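Local coordinates for protein PelA (Pseudomonas aeruginosa, PDB 5TCB) that probably hydrolyses glycosidic bonds with the glycoside hydrolase domain described here, one piece of a longer protein to which deacetylase activity is also tentatively assigned, at residues L53-V58 against R125-A130; R175-L180 against D215-H220; V192-A197 against I234-P239. All coordinates share one frame; numbering follows the deposited sequence.

Interaction 1 of 3, residues L53-V58 against R125-A130; sequences LKPADV and RKQGYA
V58 and Y129 form the apolar part of this contact, where the first turn of helix 55-63 meets the loop leaving helix 111-126. Both methyls of the valine are used. With V58 CG1 anti to the backbone N (chi1 -177°), that methyl stands over the middle of the phenol ring, 4.2 Å from the centroid of Y129, a CH-pi contact. The other, V58 CG2, presses toward the hydroxyl end of the ring and lies 3.4 Å from Y129 CZ. L53 adds its aliphatic carbons around the same hydroxyl, with L53 CB 3.7 Å from Y129 OH. P55 suits the start of a helix, where no N-H is needed, and P55 CG rests 3.6 Å from Q127 OE1 in plain van der Waals contact.

The polar link is indirect: a water donates to P55 O at 2.9 Å and to Q127 O at 2.8 Å. Within 53-58, K54 N, at the N-cap, makes a nearly straight N-H...O bond (175°) of 2.9 Å, approaching D57 OD2 from above the carboxylate plane. G128 leaves the helical path after helix 111-126 in a Schellman motif, its positive phi suiting glycine, and its carbonyl is also bonded by K62.

With no direct hydrogen bond crossing, the contact rests on shape fit and dispersion, chiefly of V58 on the ring of Y129, while the water bridges two backbone carbonyls that cannot bond each other.

Interaction 2 of 3, residues R175-L180 against D215-H220; sequences RGFEVL and DWLKGH
F177 and H220 mark the closest approach of the two backbones, their CA atoms 6.6 Å apart. The 215-220 segment is a regular piece of helix 211-226, whereas 175-180 is an irregular turn that follows strand 170-174. G176, with positive phi, opens the turn, and its carbonyl is gripped twice, by the amides of V179 and L180.

The turn holds the ring of F177 against the helix. The rings of F177 and H220 are nearly parallel, with planes 13° apart, but so displaced that they barely overlap; instead each offers its CB to the other's face. H220 CB lies 3.9 Å from the centroid of the F177 ring, and F177 CB 3.9 Å from that of the H220 ring. R175 CB covers the opposite face of F177. W216 meets F177 obliquely, their planes at 64°, with F177 CD2 3.8 Å from W216 CH2, and L217 closes in with its CD2 3.8 Å from F177 CE2.

R175 reaches past this aromatic cluster on an extended chain. One face of its guanidinium is met by L217 CD2, and R175 NH1 comes within 3.8 Å of W216 CZ3, while its NH2 is bonded to the carbonyl of E193.

No hydrogen bond joins the two segments. Dispersion and CH-pi contacts therefore hold the turn to the helix: F177, packed between H220 CB and R175 CB with W216 oblique to it, needs shape fit and no polar partner.

Interaction 3 of 3, residues V192-A197 against I234-P239; sequences VESIHA and IDYLPP
D235 turns its carboxylate into the curl of backbone at 195-197 and takes three amide hydrogens there. The syn side of D235 OD1 receives I195 N at 2.8 Å in a nearly straight bond (171°). D235 OD2 is shared: H196 N reaches it at 2.8 Å from the syn side, and A197 N, also at 2.8 Å, from well above the carboxylate plane. Three bonds fix the rotation of this short acid, which is buried and well matched to a cluster of N-H groups.

E193 and Y236 cross obliquely. The extended glutamate brings its carboxylate to the edge of the phenol, near the ring plane, where Y236 OH donates to the anti side of E193 OE1 at 2.6 Å; carboxylate and ring planes stand 62° apart. N174 holds the other oxygen of E193. S194, whose small hydroxyl stands beside its own backbone N (chi1 -67°), donates from S194 OG to I234 O at 2.7 Å, in the carbonyl plane. The peptide bond between E193 and S194 is cis.

Backbone bonds frame these groups: I234 N meets V192 O at 2.9 Å, and Y236 N meets A197 O at 2.8 Å.

Strands 187-192 and 231-236 run parallel, and these polar side chains gather at their C-terminal ends. That is consistent with a (beta/alpha)8 barrel, whose active site lies at this end in glycoside hydrolases of that fold, probably here too; non-prolyl cis peptides at strand ends recur in several of them.

Overall arrangement
All three contacts lie in one domain, built round a parallel sheet of eight strands in sequential order. Interaction 1 comes first along the chain and sits near the N-terminal ends of strands 67-73 and 131-135, its centre 31 Å from that of interaction 2 and 28 Å from that of interaction 3. Those two lie 17 Å apart, centre to centre, at and just after the C-terminal ends of strands 170-174, 187-192 and 231-236. Their segments alternate along the chain, and they touch where F177 and L217 pack on V192. Contacts thus occur at both ends of the barrel-like sheet, the two at the C-terminal ends of the strands forming one continuous region.

Interaction 1 of 3, residues L53-V58 against R125-A130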
loop_
_atom_site.group_PDB
_atom_site.type_symbol
_atom_site.label_atom_id
_atom_site.label_comp_id
_atom_site.label_asym_id
_atom_site.label_seq_id
_atom_site.Cartn_x
_atom_site.Cartn_y
_atom_site.Cartn_z
ATOM N N LEU A 53 12.383 -6.488 -9.783
ATOM C CA LEU A 53 11.887 -7.433 -10.775
ATOM C C LEU A 53 12.168 -6.919 -12.165
ATOM O O LEU A 53 12.319 -5.718 -12.383
ATOM C CB LEU A 53 10.376 -7.648 -10.700
ATOM C CG LEU A 53 9.804 -8.515 -9.609
ATOM C CD1 LEU A 53 9.699 -7.681 -8.348
ATOM C CD2 LEU A 53 8.486 -9.018 -10.105
ATOM N N LYS A 54 12.233 -7.837 -13.105
ATOM C CA LYS A 54 12.284 -7.501 -14.504
ATOM C C LYS A 54 10.960 -7.842 -15.159
ATOM O O LYS A 54 10.170 -8.612 -14.609
ATOM C CB LYS A 54 13.423 -8.260 -15.194
ATOM C CG LYS A 54 14.814 -7.890 -14.701
ATOM C CD LYS A 54 15.066 -6.399 -14.871
ATOM C CE LYS A 54 16.438 -5.974 -14.390
ATOM N NZ LYS A 54 16.525 -4.491 -14.397
ATOM N N PRO A 55 10.682 -7.300 -16.346
ATOM C CA PRO A 55 9.400 -7.615 -16.990
ATOM C C PRO A 55 9.148 -9.105 -17.179
ATOM O O PRO A 55 7.992 -9.534 -17.096
ATOM C CB PRO A 55 9.496 -6.870 -18.324
ATOM C CG PRO A 55 10.379 -5.689 -18.011
ATOM C CD PRO A 55 11.403 -6.216 -17.047
ATOM N N ALA A 56 10.183 -9.917 -17.423
ATOM C CA ALA A 56 9.960 -11.351 -17.560
ATOM C C ALA A 56 9.435 -11.955 -16.269
ATOM O O ALA A 56 8.675 -12.938 -16.296
ATOM C CB ALA A 56 11.253 -12.058 -17.963
ATOM N N ASP A 57 9.850 -11.412 -15.128
ATOM C CA ASP A 57 9.366 -11.913 -13.856
ATOM C C ASP A 57 7.885 -11.591 -13.690
ATOM O O ASP A 57 7.107 -12.398 -13.168
ATOM C CB ASP A 57 10.172 -11.286 -12.706
ATOM C CG ASP A 57 11.668 -11.545 -12.810
ATOM O OD1 ASP A 57 12.086 -12.629 -13.297
ATOM O OD2 ASP A 57 12.436 -10.663 -12.388
ATOM N N VAL A 58 7.496 -10.371 -14.056
ATOM C CA VAL A 58 6.098 -9.958 -13.956
ATOM C C VAL A 58 5.238 -10.822 -14.866
ATOM O O VAL A 58 4.136 -11.260 -14.482
ATOM C CB VAL A 58 5.975 -8.461 -14.305
ATOM C CG1 VAL A 58 4.557 -7.996 -14.142
ATOM C CG2 VAL A 58 6.876 -7.622 -13.401
ATOM N N ARG A 125 2.948 0.280 -15.981
ATOM C CA ARG A 125 2.019 -0.316 -16.950
ATOM C C ARG A 125 2.777 -1.012 -18.076
ATOM O O ARG A 125 2.453 -2.146 -18.444
ATOM C CB ARG A 125 1.073 0.741 -17.512
ATOM C CG ARG A 125 0.145 0.259 -18.669
ATOM C CD ARG A 125 0.476 0.937 -19.980
ATOM N NE ARG A 125 0.364 2.379 -19.828
ATOM C CZ ARG A 125 0.908 3.287 -20.628
ATOM N NH1 ARG A 125 1.599 2.930 -21.709
ATOM N NH2 ARG A 125 0.740 4.568 -20.344
ATOM N N LYS A 126 3.781 -0.339 -18.643
ATOM C CA LYS A 126 4.533 -0.921 -19.754
ATOM C C LYS A 126 5.300 -2.152 -19.320
ATOM O O LYS A 126 5.548 -3.049 -20.144
ATOM C CB LYS A 126 5.494 0.109 -20.338
ATOM C CG LYS A 126 4.802 1.268 -21.018
ATOM C CD LYS A 126 5.854 2.263 -21.479
ATOM C CE LYS A 126 5.346 3.646 -21.591
ATOM N NZ LYS A 126 6.512 4.541 -21.822
ATOM N N GLN A 127 5.703 -2.214 -18.050
ATOM C CA GLN A 127 6.409 -3.380 -17.530
ATOM C C GLN A 127 5.514 -4.587 -17.314
ATOM O O GLN A 127 6.037 -5.674 -17.046
ATOM C CB GLN A 127 7.067 -3.044 -16.203
ATOM C CG GLN A 127 8.248 -2.110 -16.279
ATOM C CD GLN A 127 9.216 -2.429 -15.168
ATOM O OE1 GLN A 127 10.003 -3.383 -15.268
ATOM N NE2 GLN A 127 9.134 -1.679 -14.085
ATOM N N GLY A 128 4.198 -4.434 -17.405
ATOM C CA GLY A 128 3.300 -5.563 -17.308
ATOM C C GLY A 128 2.537 -5.666 -16.021
ATOM O O GLY A 128 1.759 -6.609 -15.867
ATOM N N TYR A 129 2.680 -4.721 -15.102
ATOM C CA TYR A 129 1.940 -4.819 -13.855
ATOM C C TYR A 129 0.444 -4.704 -14.112
ATOM O O TYR A 129 -0.018 -3.939 -14.955
ATOM C CB TYR A 129 2.417 -3.753 -12.841
ATOM C CG TYR A 129 3.760 -4.127 -12.300
ATOM C CD1 TYR A 129 3.872 -5.056 -11.273
ATOM C CD2 TYR A 129 4.927 -3.607 -12.849
ATOM C CE1 TYR A 129 5.106 -5.441 -10.797
ATOM C CE2 TYR A 129 6.159 -4.000 -12.392
ATOM C CZ TYR A 129 6.251 -4.916 -11.361
ATOM O OH TYR A 129 7.492 -5.339 -10.896
ATOM N N ALA A 130 -0.329 -5.483 -13.366
ATOM C CA ALA A 130 -1.782 -5.434 -13.450
ATOM C C ALA A 130 -2.395 -4.347 -12.592
ATOM O O ALA A 130 -3.600 -4.085 -12.697
ATOM C CB ALA A 130 -2.356 -6.780 -13.044
HETATM O O HOH W 1 5.766 -8.117 -18.358
#

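Interaction 2 of 3, residues R175-L180 against D215-H220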
loop_
_atom_site.group_PDB
_atom_site.type_symbol
_atom_site.label_atom_id
_atom_site.label_comp_id
_atom_site.label_asym_id
_atom_site.label_seq_id
_atom_site.Cartn_x
_atom_site.Cartn_y
_atom_site.Cartn_z
ATOM N N ARG A 175 -5.327 2.171 2.843
ATOM C CA ARG A 175 -6.233 3.130 3.512
ATOM C C ARG A 175 -6.722 4.129 2.461
ATOM O O ARG A 175 -7.218 3.723 1.406
ATOM C CB ARG A 175 -5.567 3.757 4.719
ATOM C CG ARG A 175 -5.195 2.816 5.807
ATOM C CD ARG A 175 -4.594 3.545 6.958
ATOM N NE ARG A 175 -4.241 2.657 8.065
ATOM C CZ ARG A 175 -4.432 2.952 9.339
ATOM N NH1 ARG A 175 -4.964 4.118 9.707
ATOM N NH2 ARG A 175 -4.070 2.067 10.259
ATOM N N GLY A 176 -6.642 5.425 2.700
ATOM C CA GLY A 176 -7.323 6.378 1.839
ATOM C C GLY A 176 -8.711 6.766 2.282
ATOM O O GLY A 176 -9.499 7.267 1.473
ATOM N N PHE A 177 -9.015 6.613 3.569
ATOM C CA PHE A 177 -10.375 6.800 4.045
ATOM C C PHE A 177 -10.877 8.207 3.781
ATOM O O PHE A 177 -12.088 8.415 3.612
ATOM C CB PHE A 177 -10.445 6.493 5.541
ATOM C CG PHE A 177 -9.963 5.112 5.905
ATOM C CD1 PHE A 177 -10.455 4.013 5.259
ATOM C CD2 PHE A 177 -9.016 4.932 6.891
ATOM C CE1 PHE A 177 -9.979 2.733 5.569
ATOM C CE2 PHE A 177 -8.558 3.669 7.224
ATOM C CZ PHE A 177 -9.033 2.588 6.584
ATOM N N GLU A 178 -9.982 9.198 3.798
ATOM C CA GLU A 178 -10.401 10.579 3.633
ATOM C C GLU A 178 -10.768 10.919 2.191
ATOM O O GLU A 178 -11.438 11.926 1.958
ATOM C CB GLU A 178 -9.285 11.520 4.096
ATOM C CG GLU A 178 -8.945 11.432 5.574
ATOM C CD GLU A 178 -8.057 10.236 5.947
ATOM O OE1 GLU A 178 -7.503 9.531 5.053
ATOM O OE2 GLU A 178 -7.958 9.999 7.177
ATOM N N VAL A 179 -10.323 10.115 1.232
ATOM C CA VAL A 179 -10.600 10.362 -0.179
ATOM C C VAL A 179 -11.530 9.322 -0.786
ATOM O O VAL A 179 -12.226 9.643 -1.761
ATOM C CB VAL A 179 -9.305 10.482 -1.014
ATOM C CG1 VAL A 179 -8.519 11.760 -0.637
ATOM C CG2 VAL A 179 -8.409 9.274 -0.893
ATOM N N LEU A 180 -11.601 8.115 -0.235
ATOM C CA LEU A 180 -12.434 7.073 -0.841
ATOM C C LEU A 180 -13.883 7.481 -1.064
ATOM O O LEU A 180 -14.426 7.139 -2.128
ATOM C CB LEU A 180 -12.370 5.794 0.006
ATOM C CG LEU A 180 -11.115 4.969 -0.244
ATOM C CD1 LEU A 180 -10.775 4.068 0.943
ATOM C CD2 LEU A 180 -11.269 4.135 -1.523
ATOM N N ASP A 215 -11.095 0.805 17.352
ATOM C CA ASP A 215 -12.318 1.599 17.467
ATOM C C ASP A 215 -12.390 2.654 16.367
ATOM O O ASP A 215 -13.455 2.882 15.781
ATOM C CB ASP A 215 -12.397 2.267 18.842
ATOM C CG ASP A 215 -12.646 1.274 19.975
ATOM O OD1 ASP A 215 -13.013 0.113 19.691
ATOM O OD2 ASP A 215 -12.500 1.665 21.159
ATOM N N TRP A 216 -11.263 3.312 16.073
ATOM C CA TRP A 216 -11.257 4.349 15.042
ATOM C C TRP A 216 -11.447 3.752 13.653
ATOM O O TRP A 216 -12.134 4.335 12.802
ATOM C CB TRP A 216 -9.956 5.143 15.096
ATOM C CG TRP A 216 -9.905 6.271 14.082
ATOM C CD1 TRP A 216 -10.367 7.547 14.253
ATOM C CD2 TRP A 216 -9.364 6.220 12.749
ATOM N NE1 TRP A 216 -10.150 8.287 13.120
ATOM C CE2 TRP A 216 -9.537 7.498 12.181
ATOM C CE3 TRP A 216 -8.761 5.220 11.986
ATOM C CZ2 TRP A 216 -9.129 7.804 10.889
ATOM C CZ3 TRP A 216 -8.349 5.528 10.697
ATOM C CH2 TRP A 216 -8.534 6.812 10.164
ATOM N N LEU A 217 -10.824 2.602 13.394
ATOM C CA LEU A 217 -10.976 1.960 12.097
ATOM C C LEU A 217 -12.402 1.494 11.854
ATOM O O LEU A 217 -12.867 1.519 10.712
ATOM C CB LEU A 217 -10.034 0.770 12.003
ATOM C CG LEU A 217 -8.574 1.142 11.803
ATOM C CD1 LEU A 217 -7.712 -0.069 12.094
ATOM C CD2 LEU A 217 -8.325 1.633 10.380
ATOM N N LYS A 218 -13.103 1.070 12.909
ATOM C CA LYS A 218 -14.380 0.383 12.737
ATOM C C LYS A 218 -15.324 1.160 11.827
ATOM O O LYS A 218 -15.926 0.592 10.910
ATOM C CB LYS A 218 -15.040 0.143 14.099
ATOM C CG LYS A 218 -16.348 -0.629 13.980
ATOM C CD LYS A 218 -16.737 -1.304 15.278
ATOM C CE LYS A 218 -17.843 -2.326 15.050
ATOM N NZ LYS A 218 -18.993 -1.761 14.290
ATOM N N GLY A 219 -15.494 2.457 12.083
ATOM C CA GLY A 219 -16.440 3.225 11.296
ATOM C C GLY A 219 -16.088 3.240 9.824
ATOM O O GLY A 219 -16.966 3.126 8.962
ATOM N N HIS A 220 -14.799 3.388 9.519
ATOM C CA HIS A 220 -14.359 3.422 8.129
ATOM C C HIS A 220 -14.486 2.048 7.494
ATOM O O HIS A 220 -14.926 1.922 6.345
ATOM C CB HIS A 220 -12.917 3.921 8.048
ATOM C CG HIS A 220 -12.765 5.352 8.456
ATOM N ND1 HIS A 220 -13.273 6.388 7.704
ATOM C CD2 HIS A 220 -12.166 5.919 9.530
ATOM C CE1 HIS A 220 -13.000 7.536 8.302
ATOM N NE2 HIS A 220 -12.325 7.279 9.410
#

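Interaction 3 of 3, residues V192-A197 against I234-P239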
loop_
_atom_site.group_PDB
_atom_site.type_symbol
_atom_site.label_atom_id
_atom_site.label_comp_id
_atom_site.label_asym_id
_atom_site.label_seq_id
_atom_site.Cartn_x
_atom_site.Cartn_y
_atom_site.Cartn_z
ATOM N N VAL A 192 -5.299 -2.362 5.122
ATOM C CA VAL A 192 -5.163 -1.720 6.417
ATOM C C VAL A 192 -4.060 -2.402 7.213
ATOM O O VAL A 192 -4.137 -3.601 7.503
ATOM C CB VAL A 192 -6.468 -1.731 7.225
ATOM C CG1 VAL A 192 -6.238 -1.052 8.599
ATOM C CG2 VAL A 192 -7.567 -1.045 6.465
ATOM N N GLU A 193 -3.041 -1.634 7.574
ATOM C CA GLU A 193 -2.087 -2.010 8.598
ATOM C C GLU A 193 -2.537 -1.340 9.887
ATOM O O GLU A 193 -2.438 -0.089 9.971
ATOM C CB GLU A 193 -0.671 -1.528 8.268
ATOM C CG GLU A 193 -0.145 -1.861 6.896
ATOM C CD GLU A 193 1.083 -1.013 6.597
ATOM O OE1 GLU A 193 2.204 -1.398 6.988
ATOM O OE2 GLU A 193 0.921 0.069 5.997
ATOM N N SER A 194 -3.043 -2.035 10.906
ATOM C CA SER A 194 -3.196 -3.479 11.021
ATOM C C SER A 194 -4.499 -3.713 11.773
ATOM O O SER A 194 -5.087 -2.769 12.317
ATOM C CB SER A 194 -2.018 -4.095 11.773
ATOM O OG SER A 194 -0.811 -3.993 11.050
ATOM N N ILE A 195 -4.939 -4.968 11.866
ATOM C CA ILE A 195 -6.229 -5.262 12.487
ATOM C C ILE A 195 -6.019 -5.770 13.910
ATOM O O ILE A 195 -6.517 -5.167 14.870
ATOM C CB ILE A 195 -7.048 -6.248 11.631
ATOM C CG1 ILE A 195 -7.373 -5.658 10.247
ATOM C CG2 ILE A 195 -8.353 -6.671 12.344
ATOM C CD1 ILE A 195 -8.100 -4.305 10.262
ATOM N N HIS A 196 -5.278 -6.859 14.084
ATOM C CA HIS A 196 -5.030 -7.395 15.416
ATOM C C HIS A 196 -3.572 -7.320 15.827
ATOM O O HIS A 196 -3.255 -6.908 16.957
ATOM C CB HIS A 196 -5.488 -8.858 15.499
ATOM C CG HIS A 196 -6.960 -9.045 15.328
ATOM N ND1 HIS A 196 -7.885 -8.461 16.170
ATOM C CD2 HIS A 196 -7.667 -9.761 14.423
ATOM C CE1 HIS A 196 -9.101 -8.803 15.780
ATOM N NE2 HIS A 196 -8.996 -9.596 14.727
ATOM N N ALA A 197 -2.677 -7.753 14.944
ATOM C CA ALA A 197 -1.253 -7.821 15.223
ATOM C C ALA A 197 -0.552 -6.788 14.357
ATOM O O ALA A 197 -0.594 -6.855 13.123
ATOM C CB ALA A 197 -0.711 -9.231 14.966
ATOM N N ILE A 234 -3.221 -6.246 6.629
ATOM C CA ILE A 234 -1.773 -6.460 6.677
ATOM C C ILE A 234 -1.381 -6.417 8.145
ATOM O O ILE A 234 -1.215 -5.343 8.730
ATOM C CB ILE A 234 -0.982 -5.420 5.877
ATOM C CG1 ILE A 234 -1.462 -5.337 4.444
ATOM C CG2 ILE A 234 0.498 -5.818 5.887
ATOM C CD1 ILE A 234 -0.872 -4.103 3.684
ATOM N N ASP A 235 -1.227 -7.601 8.740
ATOM C CA ASP A 235 -0.819 -7.755 10.122
ATOM C C ASP A 235 0.609 -8.287 10.186
ATOM O O ASP A 235 1.154 -8.818 9.218
ATOM C CB ASP A 235 -1.785 -8.687 10.867
ATOM C CG ASP A 235 -3.061 -7.973 11.307
ATOM O OD1 ASP A 235 -3.491 -7.019 10.607
ATOM O OD2 ASP A 235 -3.620 -8.367 12.351
ATOM N N TYR A 236 1.217 -8.133 11.360
ATOM C CA TYR A 236 2.649 -8.353 11.517
ATOM C C TYR A 236 2.913 -9.292 12.683
ATOM O O TYR A 236 2.538 -8.990 13.823
ATOM C CB TYR A 236 3.369 -7.012 11.721
ATOM C CG TYR A 236 3.309 -6.148 10.490
ATOM C CD1 TYR A 236 2.506 -5.023 10.457
ATOM C CD2 TYR A 236 4.057 -6.464 9.369
ATOM C CE1 TYR A 236 2.456 -4.225 9.306
ATOM C CE2 TYR A 236 3.998 -5.694 8.206
ATOM C CZ TYR A 236 3.206 -4.576 8.201
ATOM O OH TYR A 236 3.186 -3.801 7.056
ATOM N N LEU A 237 3.569 -10.427 12.385
ATOM C CA LEU A 237 4.090 -11.355 13.389
ATOM C C LEU A 237 5.448 -11.832 12.901
ATOM O O LEU A 237 5.641 -12.009 11.692
ATOM C CB LEU A 237 3.181 -12.567 13.635
ATOM C CG LEU A 237 1.904 -12.287 14.420
ATOM C CD1 LEU A 237 1.013 -13.517 14.420
ATOM C CD2 LEU A 237 2.219 -11.863 15.862
ATOM N N PRO A 238 6.393 -12.063 13.805
ATOM C CA PRO A 238 7.745 -12.437 13.386
ATOM C C PRO A 238 7.805 -13.874 12.898
ATOM O O PRO A 238 6.885 -14.670 13.143
ATOM C CB PRO A 238 8.571 -12.241 14.670
ATOM C CG PRO A 238 7.599 -12.535 15.768
ATOM C CD PRO A 238 6.297 -11.916 15.268
ATOM N N PRO A 239 8.893 -14.253 12.233
ATOM C CA PRO A 239 8.937 -15.592 11.625
ATOM C C PRO A 239 8.802 -16.713 12.626
ATOM O O PRO A 239 8.229 -17.763 12.296
ATOM C CB PRO A 239 10.307 -15.617 10.926
ATOM C CG PRO A 239 10.576 -14.184 10.617
ATOM C CD PRO A 239 10.024 -13.420 11.787
#